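Local atomic coordinates of archaeal actin homolog (Thermoplasma acidophilum, PDB entry 2FSJ), a protein that polymerizes into bundles of helical filaments in a reaction that requires nucleoside triphosphate and works optimally with ATP. Residues Val294-Asn308 with Ile317-Gln331. Sequence-based numbering, arbitrary orientation.
Sequences VDRVTSLIPVGGGSN and IAPGTLVKIKPEDLQ
Val-294 CG2 rests on Ile-317 CG2 at 3.8 Å, where the short 3-10 turn meets the start of 317-331. Next comes the edge strand 297-303, whose other side pairs with strand 191-197. Thr-298 O touches Thr-321 CB at 3.3 Å. Leu-300 and Leu-322 form the single beta bridge. Leu-300 N donates to Thr-321 O and Leu-300 O accepts from Val-323 N, both at 2.9 Å and nearly straight (169°). The Leu-300 side chain packs on Thr-321 OG1, with CG 3.4 Å away, and sends CD1 on to Ala-318. Thr-321 OG1 stands between its own backbone N and carbonyl carbon (chi1 64°), which lets it bond to Ala-318 O at 2.6 Å, in the carbonyl plane, on a lone pair. Replacing Thr-321 by alanine removes this bond and is likely to leave the type II turn 318-321 less firmly closed, with a gap beside Leu-300. Ile-301 CG2 touches Ile-325 CD1, and Leu-179 of helix 173-182 covers both. Pro-302 CG presses on Leu-322 CD1 at 3.5 Å. Leu-330 places CD2 by Val-303 CA and CD1 against the Asn-308 amide. Direct polar pairing thus centres on Leu-300, while mainly apolar contacts hold the loop as far as ATP-site residues Gly-305 to Asn-308 and Gln-331.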
ATOM      1  N   VAL A 294     -26.212   1.169  -3.141  1.00 22.32           N
ATOM      2  CA  VAL A 294     -25.516   1.408  -4.383  1.00 23.41           C
ATOM      3  C   VAL A 294     -26.141   2.595  -5.134  1.00 24.26           C
ATOM      4  O   VAL A 294     -25.486   3.264  -5.910  1.00 24.29           O
ATOM      5  CB  VAL A 294     -25.515   0.107  -5.238  1.00 23.71           C
ATOM      6  CG1 VAL A 294     -26.847  -0.062  -6.013  1.00 25.66           C
ATOM      7  CG2 VAL A 294     -24.317   0.045  -6.131  1.00 24.92           C
ATOM      8  N   ASP A 295     -27.429   2.840  -4.896  1.00 25.96           N
ATOM      9  CA  ASP A 295     -28.155   3.933  -5.557  1.00 27.04           C
ATOM     10  C   ASP A 295     -27.717   5.300  -5.057  1.00 26.72           C
ATOM     11  O   ASP A 295     -28.054   6.294  -5.657  1.00 27.04           O
ATOM     12  CB  ASP A 295     -29.658   3.784  -5.323  1.00 27.97           C
ATOM     13  CG  ASP A 295     -30.226   2.489  -5.913  1.00 29.58           C
ATOM     14  OD1 ASP A 295     -29.709   1.972  -6.916  1.00 32.48           O
ATOM     15  OD2 ASP A 295     -31.210   1.923  -5.410  1.00 38.11           O
ATOM     16  N   ARG A 296     -27.008   5.346  -3.941  1.00 25.94           N
ATOM     17  CA  ARG A 296     -26.421   6.601  -3.448  1.00 25.79           C
ATOM     18  C   ARG A 296     -25.019   6.845  -3.958  1.00 23.71           C
ATOM     19  O   ARG A 296     -24.479   7.928  -3.722  1.00 23.96           O
ATOM     20  CB  ARG A 296     -26.339   6.579  -1.923  1.00 26.62           C
ATOM     21  CG  ARG A 296     -27.691   6.481  -1.266  1.00 30.56           C
ATOM     22  CD  ARG A 296     -27.648   6.646   0.234  1.00 34.83           C
ATOM     23  NE  ARG A 296     -28.988   6.939   0.731  1.00 39.83           N
ATOM     24  CZ  ARG A 296     -29.416   6.697   1.953  1.00 41.80           C
ATOM     25  NH1 ARG A 296     -28.611   6.157   2.871  1.00 43.56           N
ATOM     26  NH2 ARG A 296     -30.675   6.992   2.260  1.00 42.36           N
ATOM     27  N   VAL A 297     -24.421   5.860  -4.641  1.00 21.51           N
ATOM     28  CA  VAL A 297     -23.034   5.992  -5.104  1.00 20.71           C
ATOM     29  C   VAL A 297     -22.957   6.947  -6.268  1.00 21.07           C
ATOM     30  O   VAL A 297     -23.583   6.701  -7.302  1.00 20.36           O
ATOM     31  CB  VAL A 297     -22.413   4.632  -5.534  1.00 20.61           C
ATOM     32  CG1 VAL A 297     -20.993   4.826  -6.097  1.00 20.81           C
ATOM     33  CG2 VAL A 297     -22.376   3.673  -4.345  1.00 20.93           C
ATOM     34  N   THR A 298     -22.173   8.023  -6.116  1.00 20.38           N
ATOM     35  CA  THR A 298     -21.868   8.950  -7.225  1.00 20.54           C
ATOM     36  C   THR A 298     -20.433   8.893  -7.730  1.00 19.10           C
ATOM     37  O   THR A 298     -20.152   9.420  -8.765  1.00 19.05           O
ATOM     38  CB  THR A 298     -22.173  10.391  -6.805  1.00 21.31           C
ATOM     39  OG1 THR A 298     -21.463  10.702  -5.594  1.00 23.48           O
ATOM     40  CG2 THR A 298     -23.648  10.549  -6.411  1.00 22.67           C
ATOM     41  N   SER A 299     -19.509   8.295  -6.986  1.00 18.16           N
ATOM     42  CA  SER A 299     -18.144   8.134  -7.444  1.00 18.34           C
ATOM     43  C   SER A 299     -17.598   6.796  -6.994  1.00 17.50           C
ATOM     44  O   SER A 299     -17.720   6.461  -5.816  1.00 16.75           O
ATOM     45  CB  SER A 299     -17.213   9.236  -6.910  1.00 18.88           C
ATOM     46  OG  SER A 299     -17.786  10.511  -6.926  1.00 23.35           O
ATOM     47  N   LEU A 300     -17.051   6.039  -7.948  1.00 16.89           N
ATOM     48  CA  LEU A 300     -16.356   4.759  -7.714  1.00 17.80           C
ATOM     49  C   LEU A 300     -14.880   5.003  -7.988  1.00 16.90           C
ATOM     50  O   LEU A 300     -14.536   5.460  -9.085  1.00 17.55           O
ATOM     51  CB  LEU A 300     -16.840   3.670  -8.677  1.00 18.11           C
ATOM     52  CG  LEU A 300     -18.119   2.884  -8.402  1.00 22.56           C
ATOM     53  CD1 LEU A 300     -18.500   2.032  -9.634  1.00 23.40           C
ATOM     54  CD2 LEU A 300     -18.050   2.014  -7.155  1.00 24.09           C
ATOM     55  N   ILE A 301     -14.010   4.685  -7.023  1.00 15.32           N
ATOM     56  CA  ILE A 301     -12.627   5.104  -7.067  1.00 15.22           C
ATOM     57  C   ILE A 301     -11.684   3.908  -6.873  1.00 14.45           C
ATOM     58  O   ILE A 301     -11.371   3.507  -5.751  1.00 13.22           O
ATOM     59  CB  ILE A 301     -12.370   6.218  -6.026  1.00 15.96           C
ATOM     60  CG1 ILE A 301     -13.361   7.380  -6.205  1.00 14.66           C
ATOM     61  CG2 ILE A 301     -10.932   6.708  -6.106  1.00 18.83           C
ATOM     62  CD1 ILE A 301     -13.518   8.277  -4.987  1.00 19.40           C
ATOM     63  N   PRO A 302     -11.281   3.293  -7.966  1.00 15.35           N
ATOM     64  CA  PRO A 302     -10.349   2.168  -7.860  1.00 16.01           C
ATOM     65  C   PRO A 302      -8.930   2.652  -7.630  1.00 17.58           C
ATOM     66  O   PRO A 302      -8.431   3.505  -8.381  1.00 16.81           O
ATOM     67  CB  PRO A 302     -10.497   1.466  -9.191  1.00 17.08           C
ATOM     68  CG  PRO A 302     -11.791   2.100  -9.804  1.00 16.63           C
ATOM     69  CD  PRO A 302     -11.766   3.484  -9.341  1.00 15.77           C
ATOM     70  N   VAL A 303      -8.301   2.114  -6.590  1.00 18.60           N
ATOM     71  CA  VAL A 303      -6.939   2.449  -6.219  1.00 19.61           C
ATOM     72  C   VAL A 303      -6.179   1.156  -5.927  1.00 20.71           C
ATOM     73  O   VAL A 303      -6.709   0.072  -6.091  1.00 19.98           O
ATOM     74  CB  VAL A 303      -6.846   3.416  -5.020  1.00 20.34           C
ATOM     75  CG1 VAL A 303      -7.467   4.825  -5.328  1.00 22.43           C
ATOM     76  CG2 VAL A 303      -7.414   2.827  -3.746  1.00 19.85           C
ATOM     77  N   GLY A 304      -4.904   1.284  -5.578  1.00 23.03           N
ATOM     78  CA  GLY A 304      -4.046   0.124  -5.378  1.00 23.82           C
ATOM     79  C   GLY A 304      -3.448  -0.402  -6.670  1.00 25.13           C
ATOM     80  O   GLY A 304      -3.933  -0.093  -7.794  1.00 25.04           O
ATOM     81  N   GLY A 305      -2.427  -1.260  -6.503  1.00 25.58           N
ATOM     82  CA  GLY A 305      -1.763  -1.960  -7.616  1.00 25.63           C
ATOM     83  C   GLY A 305      -2.656  -2.835  -8.491  1.00 25.61           C
ATOM     84  O   GLY A 305      -2.511  -2.873  -9.723  1.00 25.25           O
ATOM     85  N   GLY A 306      -3.603  -3.529  -7.876  1.00 24.43           N
ATOM     86  CA  GLY A 306      -4.587  -4.321  -8.596  1.00 24.07           C
ATOM     87  C   GLY A 306      -5.493  -3.552  -9.550  1.00 24.10           C
ATOM     88  O   GLY A 306      -5.931  -4.073 -10.549  1.00 23.67           O
ATOM     89  N   SER A 307      -5.789  -2.297  -9.241  1.00 23.94           N
ATOM     90  CA  SER A 307      -6.657  -1.507 -10.097  1.00 23.74           C
ATOM     91  C   SER A 307      -6.004  -1.209 -11.488  1.00 24.72           C
ATOM     92  O   SER A 307      -6.705  -0.989 -12.451  1.00 23.57           O
ATOM     93  CB  SER A 307      -7.078  -0.225  -9.357  1.00 23.86           C
ATOM     94  OG  SER A 307      -7.968  -0.515  -8.263  1.00 23.79           O
ATOM     95  N   ASN A 308      -4.673  -1.219 -11.596  1.00 25.63           N
ATOM     96  CA  ASN A 308      -4.020  -1.236 -12.935  1.00 27.48           C
ATOM     97  C   ASN A 308      -4.462  -2.377 -13.830  1.00 26.88           C
ATOM     98  O   ASN A 308      -4.439  -2.270 -15.058  1.00 27.36           O
ATOM     99  CB  ASN A 308      -2.520  -1.404 -12.802  1.00 28.28           C
ATOM    100  CG  ASN A 308      -1.843  -0.142 -12.514  1.00 31.71           C
ATOM    101  OD1 ASN A 308      -1.021  -0.089 -11.616  1.00 40.91           O
ATOM    102  ND2 ASN A 308      -2.169   0.914 -13.279  1.00 37.48           N
ATOM    103  N   ILE A 317     -20.532  -1.782 -11.257  1.00 18.89           N
ATOM    104  CA  ILE A 317     -21.238  -1.614  -9.984  1.00 18.32           C
ATOM    105  C   ILE A 317     -22.176  -0.386 -10.060  1.00 18.78           C
ATOM    106  O   ILE A 317     -23.291  -0.413  -9.554  1.00 19.48           O
ATOM    107  CB  ILE A 317     -20.232  -1.501  -8.752  1.00 18.33           C
ATOM    108  CG1 ILE A 317     -19.331  -2.736  -8.622  1.00 18.55           C
ATOM    109  CG2 ILE A 317     -20.980  -1.252  -7.464  1.00 18.63           C
ATOM    110  CD1 ILE A 317     -18.058  -2.491  -7.910  1.00 20.01           C
ATOM    111  N   ALA A 318     -21.706   0.709 -10.645  1.00 19.59           N
ATOM    112  CA  ALA A 318     -22.503   1.949 -10.794  1.00 20.01           C
ATOM    113  C   ALA A 318     -22.101   2.760 -12.042  1.00 20.86           C
ATOM    114  O   ALA A 318     -21.259   3.650 -11.993  1.00 19.12           O
ATOM    115  CB  ALA A 318     -22.376   2.781  -9.554  1.00 20.87           C
ATOM    116  N   PRO A 319     -22.677   2.393 -13.187  1.00 22.02           N
ATOM    117  CA  PRO A 319     -22.301   2.978 -14.473  1.00 22.62           C
ATOM    118  C   PRO A 319     -22.301   4.510 -14.479  1.00 21.64           C
ATOM    119  O   PRO A 319     -23.191   5.137 -13.928  1.00 22.15           O
ATOM    120  CB  PRO A 319     -23.356   2.380 -15.426  1.00 22.78           C
ATOM    121  CG  PRO A 319     -23.597   1.069 -14.863  1.00 21.96           C
ATOM    122  CD  PRO A 319     -23.646   1.298 -13.370  1.00 23.05           C
ATOM    123  N   GLY A 320     -21.273   5.098 -15.054  1.00 21.21           N
ATOM    124  CA  GLY A 320     -21.176   6.551 -15.113  1.00 22.01           C
ATOM    125  C   GLY A 320     -20.482   7.239 -13.934  1.00 21.97           C
ATOM    126  O   GLY A 320     -20.299   8.463 -13.983  1.00 22.92           O
ATOM    127  N   THR A 321     -20.059   6.482 -12.911  1.00 19.42           N
ATOM    128  CA  THR A 321     -19.516   7.080 -11.703  1.00 18.59           C
ATOM    129  C   THR A 321     -18.034   6.856 -11.562  1.00 18.94           C
ATOM    130  O   THR A 321     -17.445   7.256 -10.557  1.00 17.15           O
ATOM    131  CB  THR A 321     -20.202   6.524 -10.422  1.00 17.91           C
ATOM    132  OG1 THR A 321     -19.941   5.123 -10.275  1.00 16.02           O
ATOM    133  CG2 THR A 321     -21.716   6.644 -10.486  1.00 20.01           C
ATOM    134  N   LEU A 322     -17.436   6.165 -12.512  1.00 20.32           N
ATOM    135  CA  LEU A 322     -16.050   5.764 -12.368  1.00 22.28           C
ATOM    136  C   LEU A 322     -15.143   6.992 -12.426  1.00 24.46           C
ATOM    137  O   LEU A 322     -15.231   7.831 -13.337  1.00 25.02           O
ATOM    138  CB  LEU A 322     -15.662   4.726 -13.421  1.00 22.51           C
ATOM    139  CG  LEU A 322     -14.228   4.170 -13.334  1.00 23.89           C
ATOM    140  CD1 LEU A 322     -14.122   3.209 -12.161  1.00 25.29           C
ATOM    141  CD2 LEU A 322     -13.758   3.511 -14.629  1.00 23.17           C
ATOM    142  N   VAL A 323     -14.286   7.099 -11.418  1.00 25.42           N
ATOM    143  CA  VAL A 323     -13.275   8.131 -11.333  1.00 26.85           C
ATOM    144  C   VAL A 323     -11.981   7.361 -11.610  1.00 27.95           C
ATOM    145  O   VAL A 323     -11.656   6.450 -10.888  1.00 28.29           O
ATOM    146  CB  VAL A 323     -13.273   8.792  -9.916  1.00 26.60           C
ATOM    147  CG1 VAL A 323     -12.222   9.898  -9.804  1.00 27.09           C
ATOM    148  CG2 VAL A 323     -14.627   9.329  -9.572  1.00 26.46           C
ATOM    149  N   LYS A 324     -11.252   7.672 -12.668  1.00 30.06           N
ATOM    150  CA  LYS A 324      -9.980   6.962 -12.904  1.00 32.24           C
ATOM    151  C   LYS A 324      -8.825   7.867 -12.472  1.00 32.02           C
ATOM    152  O   LYS A 324      -8.665   8.961 -13.002  1.00 31.70           O
ATOM    153  CB  LYS A 324      -9.806   6.577 -14.382  1.00 33.27           C
ATOM    154  CG  LYS A 324     -10.701   5.430 -14.845  1.00 35.70           C
ATOM    155  CD  LYS A 324     -10.471   5.088 -16.309  1.00 39.56           C
ATOM    156  CE  LYS A 324     -11.669   5.477 -17.203  1.00 40.71           C
ATOM    157  NZ  LYS A 324     -11.385   5.185 -18.674  1.00 43.45           N
ATOM    158  N   ILE A 325      -8.020   7.397 -11.527  1.00 32.36           N
ATOM    159  CA  ILE A 325      -6.923   8.198 -10.999  1.00 32.57           C
ATOM    160  C   ILE A 325      -5.818   8.137 -12.043  1.00 32.16           C
ATOM    161  O   ILE A 325      -5.549   7.076 -12.570  1.00 31.62           O
ATOM    162  CB  ILE A 325      -6.423   7.652  -9.608  1.00 32.25           C
ATOM    163  CG1 ILE A 325      -7.432   7.918  -8.471  1.00 34.01           C
ATOM    164  CG2 ILE A 325      -5.134   8.306  -9.193  1.00 33.10           C
ATOM    165  CD1 ILE A 325      -8.885   8.003  -8.873  1.00 35.51           C
ATOM    166  N   LYS A 326      -5.182   9.272 -12.312  1.00 32.64           N
ATOM    167  CA  LYS A 326      -3.976   9.303 -13.124  1.00 33.14           C
ATOM    168  C   LYS A 326      -3.041   8.219 -12.629  1.00 33.92           C
ATOM    169  O   LYS A 326      -2.866   8.037 -11.400  1.00 32.85           O
ATOM    170  CB  LYS A 326      -3.264  10.665 -13.019  1.00 33.08           C
ATOM    171  N   PRO A 327      -2.460   7.471 -13.556  1.00 34.52           N
ATOM    172  CA  PRO A 327      -1.371   6.547 -13.211  1.00 35.23           C
ATOM    173  C   PRO A 327      -0.265   7.184 -12.356  1.00 34.36           C
ATOM    174  O   PRO A 327       0.279   6.531 -11.490  1.00 35.61           O
ATOM    175  CB  PRO A 327      -0.837   6.114 -14.589  1.00 35.60           C
ATOM    176  CG  PRO A 327      -2.044   6.187 -15.478  1.00 35.34           C
ATOM    177  CD  PRO A 327      -2.814   7.397 -14.989  1.00 35.22           C
ATOM    178  N   GLU A 328       0.054   8.459 -12.548  1.00 34.21           N
ATOM    179  CA  GLU A 328       1.090   9.080 -11.716  1.00 33.38           C
ATOM    180  C   GLU A 328       0.749   9.036 -10.221  1.00 33.46           C
ATOM    181  O   GLU A 328       1.605   9.393  -9.414  1.00 33.48           O
ATOM    182  CB  GLU A 328       1.306  10.542 -12.091  1.00 33.74           C
ATOM    183  N   ASP A 329      -0.460   8.570  -9.860  1.00 32.84           N
ATOM    184  CA  ASP A 329      -0.991   8.729  -8.492  1.00 31.41           C
ATOM    185  C   ASP A 329      -1.591   7.471  -7.827  1.00 29.39           C
ATOM    186  O   ASP A 329      -1.803   7.519  -6.605  1.00 28.10           O
ATOM    187  CB  ASP A 329      -2.036   9.883  -8.443  1.00 31.58           C
ATOM    188  CG  ASP A 329      -1.417  11.311  -8.511  1.00 33.01           C
ATOM    189  OD1 ASP A 329      -0.183  11.511  -8.421  1.00 34.66           O
ATOM    190  OD2 ASP A 329      -2.116  12.363  -8.645  1.00 35.39           O
ATOM    191  N   LEU A 330      -1.878   6.369  -8.551  1.00 26.59           N
ATOM    192  CA  LEU A 330      -2.599   5.218  -7.967  1.00 25.51           C
ATOM    193  C   LEU A 330      -2.019   4.604  -6.686  1.00 23.94           C
ATOM    194  O   LEU A 330      -2.757   4.109  -5.822  1.00 23.49           O
ATOM    195  CB  LEU A 330      -2.657   4.014  -8.935  1.00 26.29           C
ATOM    196  CG  LEU A 330      -3.805   3.818  -9.926  1.00 27.69           C
ATOM    197  CD1 LEU A 330      -3.500   2.587 -10.803  1.00 26.22           C
ATOM    198  CD2 LEU A 330      -5.138   3.706  -9.263  1.00 28.15           C
ATOM    199  N   GLN A 331      -0.695   4.498  -6.674  1.00 22.21           N
ATOM    200  CA  GLN A 331       0.022   3.868  -5.582  1.00 21.72           C
ATOM    201  C   GLN A 331       0.221   4.859  -4.462  1.00 18.24           C
ATOM    202  O   GLN A 331       0.492   4.479  -3.357  1.00 19.44           O
ATOM    203  CB  GLN A 331       1.375   3.317  -6.076  1.00 22.88           C
ATOM    204  CG  GLN A 331       1.164   2.115  -7.039  1.00 28.35           C
ATOM    205  CD  GLN A 331       1.788   0.762  -6.631  1.00 34.09           C
ATOM    206  OE1 GLN A 331       2.209   0.001  -7.518  1.00 41.89           O
ATOM    207  NE2 GLN A 331       1.797   0.434  -5.342  1.00 31.86           N
TER
HETATM  208  O   HOH W   1      -8.774   4.535 -10.564  1.00 31.17           O